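Local coordinates for copper-containing nitrite reductase (Hyphomicrobium denitrificans 1NES1, PDB 6TFO), which probably reduces nitrite to nitric oxide, with electrons from cytochrome c, as a copper-dependent enzyme built from three cupredoxin-like domains, at residues C[68-73]-C[82-87]; C[142-147]-C[183-188]. All coordinates share one frame; numbering follows the deposited sequence.

Contact 1. Residues C[68-73]-C[82-87]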
loop_
_atom_site.group_PDB
_atom_site.type_symbol
_atom_site.label_atom_id
_atom_site.label_comp_id
_atom_site.label_asym_id
_atom_site.label_seq_id
_atom_site.Cartn_x
_atom_site.Cartn_y
_atom_site.Cartn_z
ATOM N N VAL C 68 -0.408 -9.025 37.279
ATOM C CA VAL C 68 -0.143 -8.183 36.082
ATOM C C VAL C 68 0.404 -9.087 34.981
ATOM O O VAL C 68 1.339 -9.850 35.245
ATOM C CB VAL C 68 0.804 -7.030 36.437
ATOM C CG1 VAL C 68 1.091 -6.143 35.238
ATOM C CG2 VAL C 68 0.243 -6.207 37.588
ATOM N N GLN C 69 -0.240 -9.042 33.819
ATOM C CA GLN C 69 0.219 -9.703 32.579
ATOM C C GLN C 69 0.615 -8.592 31.602
ATOM O O GLN C 69 -0.213 -7.701 31.344
ATOM C CB GLN C 69 -0.877 -10.586 31.989
ATOM C CG GLN C 69 -0.427 -11.365 30.765
ATOM C CD GLN C 69 -1.525 -12.217 30.175
ATOM O OE1 GLN C 69 -2.337 -12.829 30.878
ATOM N NE2 GLN C 69 -1.526 -12.294 28.855
ATOM N N ILE C 70 1.857 -8.620 31.130
ATOM C CA ILE C 70 2.378 -7.683 30.099
ATOM C C ILE C 70 2.707 -8.525 28.877
ATOM O O ILE C 70 3.551 -9.438 29.003
ATOM C CB ILE C 70 3.596 -6.906 30.619
ATOM C CG1 ILE C 70 3.202 -5.890 31.697
ATOM C CG2 ILE C 70 4.315 -6.245 29.463
ATOM C CD1 ILE C 70 4.363 -5.413 32.550
ATOM N N ASN C 71 2.029 -8.255 27.762
ATOM C CA ASN C 71 2.316 -8.868 26.437
ATOM C C ASN C 71 3.237 -7.933 25.646
ATOM O O ASN C 71 2.772 -6.826 25.274
ATOM C CB ASN C 71 1.027 -9.116 25.661
ATOM C CG ASN C 71 0.003 -9.875 26.475
ATOM O OD1 ASN C 71 0.312 -10.907 27.073
ATOM N ND2 ASN C 71 -1.214 -9.352 26.518
ATOM N N LEU C 72 4.491 -8.327 25.410
ATOM C CA LEU C 72 5.427 -7.547 24.553
ATOM C C LEU C 72 5.371 -8.082 23.123
ATOM O O LEU C 72 5.591 -9.286 22.942
ATOM C CB LEU C 72 6.859 -7.628 25.083
ATOM C CG LEU C 72 7.868 -6.744 24.347
ATOM C CD1 LEU C 72 7.446 -5.282 24.402
ATOM C CD2 LEU C 72 9.262 -6.915 24.920
ATOM N N ILE C 73 5.119 -7.192 22.158
ATOM C CA ILE C 73 5.098 -7.498 20.701
ATOM C C ILE C 73 6.108 -6.579 20.006
ATOM O O ILE C 73 6.001 -5.335 20.151
ATOM C CB ILE C 73 3.684 -7.322 20.132
ATOM C CG1 ILE C 73 2.653 -8.050 20.996
ATOM C CG2 ILE C 73 3.639 -7.753 18.671
ATOM C CD1 ILE C 73 1.230 -7.901 20.522
ATOM N N ALA C 82 11.243 -6.369 27.970
ATOM C CA ALA C 82 10.773 -5.454 29.020
ATOM C C ALA C 82 11.215 -6.049 30.354
ATOM O O ALA C 82 11.063 -7.273 30.520
ATOM C CB ALA C 82 9.274 -5.289 28.922
ATOM N N VAL C 83 11.769 -5.228 31.232
ATOM C CA VAL C 83 12.310 -5.657 32.545
ATOM C C VAL C 83 11.739 -4.729 33.614
ATOM O O VAL C 83 11.650 -3.510 33.360
ATOM C CB VAL C 83 13.846 -5.640 32.539
ATOM C CG1 VAL C 83 14.419 -6.070 33.885
ATOM C CG2 VAL C 83 14.404 -6.494 31.422
ATOM N N ILE C 84 11.369 -5.296 34.762
ATOM C CA ILE C 84 10.964 -4.561 35.999
ATOM C C ILE C 84 11.813 -5.125 37.139
ATOM O O ILE C 84 11.631 -6.323 37.480
ATOM C CB ILE C 84 9.451 -4.725 36.233
ATOM C CG1 ILE C 84 8.683 -4.645 34.911
ATOM C CG2 ILE C 84 8.955 -3.729 37.271
ATOM C CD1 ILE C 84 7.223 -4.299 35.056
ATOM N N ASP C 85 12.763 -4.340 37.648
ATOM C CA ASP C 85 13.868 -4.875 38.496
ATOM C C ASP C 85 13.304 -5.370 39.833
ATOM O O ASP C 85 13.666 -6.503 40.240
ATOM C CB ASP C 85 14.981 -3.840 38.692
ATOM C CG ASP C 85 15.861 -3.651 37.459
ATOM O OD1 ASP C 85 15.887 -4.542 36.605
ATOM O OD2 ASP C 85 16.506 -2.613 37.360
ATOM N N GLN C 86 12.422 -4.574 40.453
ATOM C CA GLN C 86 11.984 -4.714 41.868
ATOM C C GLN C 86 11.078 -5.939 41.995
ATOM O O GLN C 86 10.823 -6.349 43.125
ATOM C CB GLN C 86 11.276 -3.444 42.348
ATOM C CG GLN C 86 12.125 -2.194 42.167
ATOM C CD GLN C 86 12.315 -1.773 40.724
ATOM O OE1 GLN C 86 11.629 -2.227 39.801
ATOM N NE2 GLN C 86 13.269 -0.880 40.519
ATOM N N TYR C 87 10.599 -6.469 40.862
ATOM C CA TYR C 87 9.724 -7.665 40.762
ATOM C C TYR C 87 10.480 -8.831 40.121
ATOM O O TYR C 87 9.867 -9.868 39.862
ATOM C CB TYR C 87 8.468 -7.326 39.957
ATOM C CG TYR C 87 7.499 -6.473 40.732
ATOM C CD1 TYR C 87 6.712 -7.030 41.709
ATOM C CD2 TYR C 87 7.415 -5.105 40.546
ATOM C CE1 TYR C 87 5.831 -6.266 42.445
ATOM C CE2 TYR C 87 6.544 -4.325 41.282
ATOM C CZ TYR C 87 5.741 -4.908 42.240
ATOM O OH TYR C 87 4.856 -4.172 42.972
#

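Contact 2. Residues C[142-147]-C[183-188]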
loop_
_atom_site.group_PDB
_atom_site.type_symbol
_atom_site.label_atom_id
_atom_site.label_comp_id
_atom_site.label_asym_id
_atom_site.label_seq_id
_atom_site.Cartn_x
_atom_site.Cartn_y
_atom_site.Cartn_z
ATOM N N PRO C 142 -18.521 3.228 36.446
ATOM C CA PRO C 142 -19.979 3.330 36.352
ATOM C C PRO C 142 -20.476 3.027 34.928
ATOM O O PRO C 142 -19.984 3.576 34.018
ATOM C CB PRO C 142 -20.316 4.773 36.774
ATOM C CG PRO C 142 -18.980 5.447 37.099
ATOM C CD PRO C 142 -17.923 4.364 37.162
ATOM N N SER C 143 -21.435 2.127 34.783
ATOM C CA SER C 143 -21.933 1.669 33.465
ATOM C C SER C 143 -22.748 2.786 32.808
ATOM O O SER C 143 -23.222 3.674 33.500
ATOM C CB SER C 143 -22.713 0.389 33.578
ATOM O OG SER C 143 -23.996 0.640 34.093
ATOM N N THR C 144 -22.881 2.708 31.492
ATOM C CA THR C 144 -23.512 3.700 30.591
ATOM C C THR C 144 -24.813 3.122 30.047
ATOM O O THR C 144 -25.745 3.904 29.822
ATOM C CB THR C 144 -22.534 3.971 29.442
ATOM O OG1 THR C 144 -21.678 4.976 29.969
ATOM C CG2 THR C 144 -23.157 4.404 28.129
ATOM N N ALA C 145 -24.846 1.797 29.822
ATOM C CA ALA C 145 -25.962 1.049 29.196
ATOM C C ALA C 145 -26.571 0.071 30.206
ATOM O O ALA C 145 -25.955 -0.130 31.293
ATOM C CB ALA C 145 -25.453 0.343 27.970
ATOM N N ALA C 146 -27.730 -0.503 29.862
ATOM C CA ALA C 146 -28.461 -1.506 30.673
ATOM C C ALA C 146 -27.531 -2.687 30.962
ATOM O O ALA C 146 -26.721 -3.042 30.059
ATOM C CB ALA C 146 -29.704 -1.959 29.952
ATOM N N ASP C 147 -27.606 -3.242 32.178
ATOM C CA ASP C 147 -27.010 -4.563 32.517
ATOM C C ASP C 147 -27.853 -5.633 31.816
ATOM O O ASP C 147 -29.017 -5.782 32.213
ATOM C CB ASP C 147 -26.939 -4.771 34.031
ATOM C CG ASP C 147 -26.726 -6.218 34.441
ATOM O OD1 ASP C 147 -26.137 -6.972 33.653
ATOM O OD2 ASP C 147 -27.159 -6.579 35.534
ATOM N N LYS C 183 -16.095 -0.214 29.913
ATOM C CA LYS C 183 -16.221 1.110 29.225
ATOM C C LYS C 183 -16.657 0.921 27.770
ATOM O O LYS C 183 -16.384 1.814 26.928
ATOM C CB LYS C 183 -14.887 1.859 29.198
ATOM C CG LYS C 183 -14.242 2.142 30.549
ATOM C CD LYS C 183 -12.772 2.512 30.419
ATOM C CE LYS C 183 -12.077 2.650 31.757
ATOM N NZ LYS C 183 -10.956 3.612 31.669
ATOM N N THR C 184 -17.302 -0.204 27.459
ATOM C CA THR C 184 -17.662 -0.548 26.061
ATOM C C THR C 184 -19.092 -1.078 26.020
ATOM O O THR C 184 -19.495 -1.830 26.924
ATOM C CB THR C 184 -16.579 -1.392 25.364
ATOM O OG1 THR C 184 -17.147 -2.448 24.599
ATOM C CG2 THR C 184 -15.547 -1.945 26.313
ATOM N N THR C 185 -19.842 -0.615 25.021
ATOM C CA THR C 185 -21.282 -0.921 24.837
ATOM C C THR C 185 -21.455 -1.621 23.489
ATOM O O THR C 185 -20.470 -1.732 22.744
ATOM C CB THR C 185 -22.124 0.347 25.014
ATOM O OG1 THR C 185 -21.853 1.225 23.927
ATOM C CG2 THR C 185 -21.841 1.050 26.324
ATOM N N TYR C 186 -22.661 -2.122 23.230
ATOM C CA TYR C 186 -23.042 -2.931 22.046
ATOM C C TYR C 186 -24.564 -2.953 22.019
ATOM O O TYR C 186 -25.178 -2.797 23.069
ATOM C CB TYR C 186 -22.409 -4.326 22.108
ATOM C CG TYR C 186 -22.619 -5.188 20.889
ATOM C CD1 TYR C 186 -21.827 -5.051 19.761
ATOM C CD2 TYR C 186 -23.606 -6.159 20.855
ATOM C CE1 TYR C 186 -22.029 -5.830 18.627
ATOM C CE2 TYR C 186 -23.820 -6.954 19.731
ATOM C CZ TYR C 186 -23.023 -6.800 18.606
ATOM O OH TYR C 186 -23.228 -7.597 17.508
ATOM N N THR C 187 -25.157 -3.091 20.848
ATOM C CA THR C 187 -26.623 -3.173 20.680
ATOM C C THR C 187 -26.968 -4.658 20.681
ATOM O O THR C 187 -26.670 -5.351 19.686
ATOM C CB THR C 187 -27.118 -2.411 19.446
ATOM O OG1 THR C 187 -26.866 -1.026 19.689
ATOM C CG2 THR C 187 -28.588 -2.626 19.164
ATOM N N TYR C 188 -27.511 -5.117 21.809
ATOM C CA TYR C 188 -28.004 -6.492 22.004
ATOM C C TYR C 188 -29.431 -6.587 21.469
ATOM O O TYR C 188 -30.205 -5.584 21.548
ATOM C CB TYR C 188 -27.939 -6.867 23.480
ATOM C CG TYR C 188 -26.544 -7.025 24.034
ATOM C CD1 TYR C 188 -25.847 -5.941 24.531
ATOM C CD2 TYR C 188 -25.923 -8.265 24.072
ATOM C CE1 TYR C 188 -24.584 -6.088 25.081
ATOM C CE2 TYR C 188 -24.660 -8.428 24.613
ATOM C CZ TYR C 188 -23.988 -7.335 25.115
ATOM O OH TYR C 188 -22.726 -7.479 25.605
#

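Contact 1. Residues C[68-73]-C[82-87]
I70 places CG1 opposite its carbonyl carbon (chi1 -70°) and extends it further through chi2, which carries CD1 off strand 67-73 toward I84. The two isoleucines meet tip to tip, with I70 CD1 4.0 Å from I84 CD1. L72 takes another route: its CG lies trans to the backbone N (chi1 -174°), and the CD2 branch does the touching. L72 CD2 lies 3.7 Å from A82 N and 4.3 Å from A82 CB, resting against both the main chain and the methyl of the alanine. The amide it approaches is not left without a partner, since A82 N hydrogen-bonds to S91 OG. No hydrogen bond crosses between 68-73 and 82-87; the join is apolar and all four touching residues are buried. L72 also lies near the copper site of the N-terminal cupredoxin domain, whose ligands include H80 and M127, its side chain about 5 Å from that of H80 and about 6 Å from that of M127. The contact bridges the two facing sheets of the cupredoxin sandwich. Strand 67-73 runs between strands 30-39 and 100-106, I70 also touching F103 of the latter, while strand 83-84 lies between 111-116 and 89-90, with I84 packed on F113 and Y115.

Contact 2. Residues C[142-147]-C[183-188]
T144 and A145 meet T185 through methyl groups alone, and the van der Waals part of the contact centres on a single atom, CG2 of T185. T144 CG2 lies 4.0 Å from T185 CG2, the two threonine side chains crossing at about a right angle, and A145 CB approaches the same T185 CG2 to 4.0 Å. The torsion of T185 explains this choice of branch: OG1 sits between the backbone N and the carbonyl carbon (chi1 68°), and CG2, trans to the carbonyl carbon, becomes the group offered to the loop. The interface is small, burying 87 Å² over both sides, and T185 is its buried member, whereas T144 is exposed.

Hydrogen bonding does not link the two segments directly but runs through strand 166-181. The amides of T144 and A145 both donate to Q179 OE1, so one side-chain oxygen grips two consecutive peptide nitrogens of the loop, and A146 adds a backbone bond to Q179. Next to Q179 on the same strand, G178 shares a backbone bond with Y186. On the far side of strand 184-191, T185 bonds through its backbone to G312 and Q314.

Polar and charged contacts lie at the ends of the segments: D147 OD2 hydrogen-bonds H342 NE2, and K183 NZ forms a salt bridge with D51 OD1.

Aromatic packing occurs within the strand, where Y186 CD2 lies 4.2 Å above the centre of the Y188 ring. The whole is a loop, probably part of the linker between domains, laid against the antiparallel hairpin of strands 166-181 and 184-191, part of a cupredoxin-type beta-sandwich of the multicopper oxidase family.

In the fold
Contacts 1 and 2 lie in series along the chain, residues 68-87 preceding 142-188. Their centres lie 31 Å apart and their nearest atoms about 16 Å, so they do not touch. Contact 1 belongs to the plastocyanin/azurin-like domain, where the side chain of L72 is about 7 Å from the copper ion bound by H80, C117, H122 and M127. Contact 2, by contrast, lies away from the copper sites of the chain, including those of H222, C263, H271 and M276 and of H227 and H262. Its loop, 142-147, follows strand 128-134 of the first domain and leads into strand 166-181; contact 2 therefore probably involves part of the tether between domains, whereas contact 1 is internal to one.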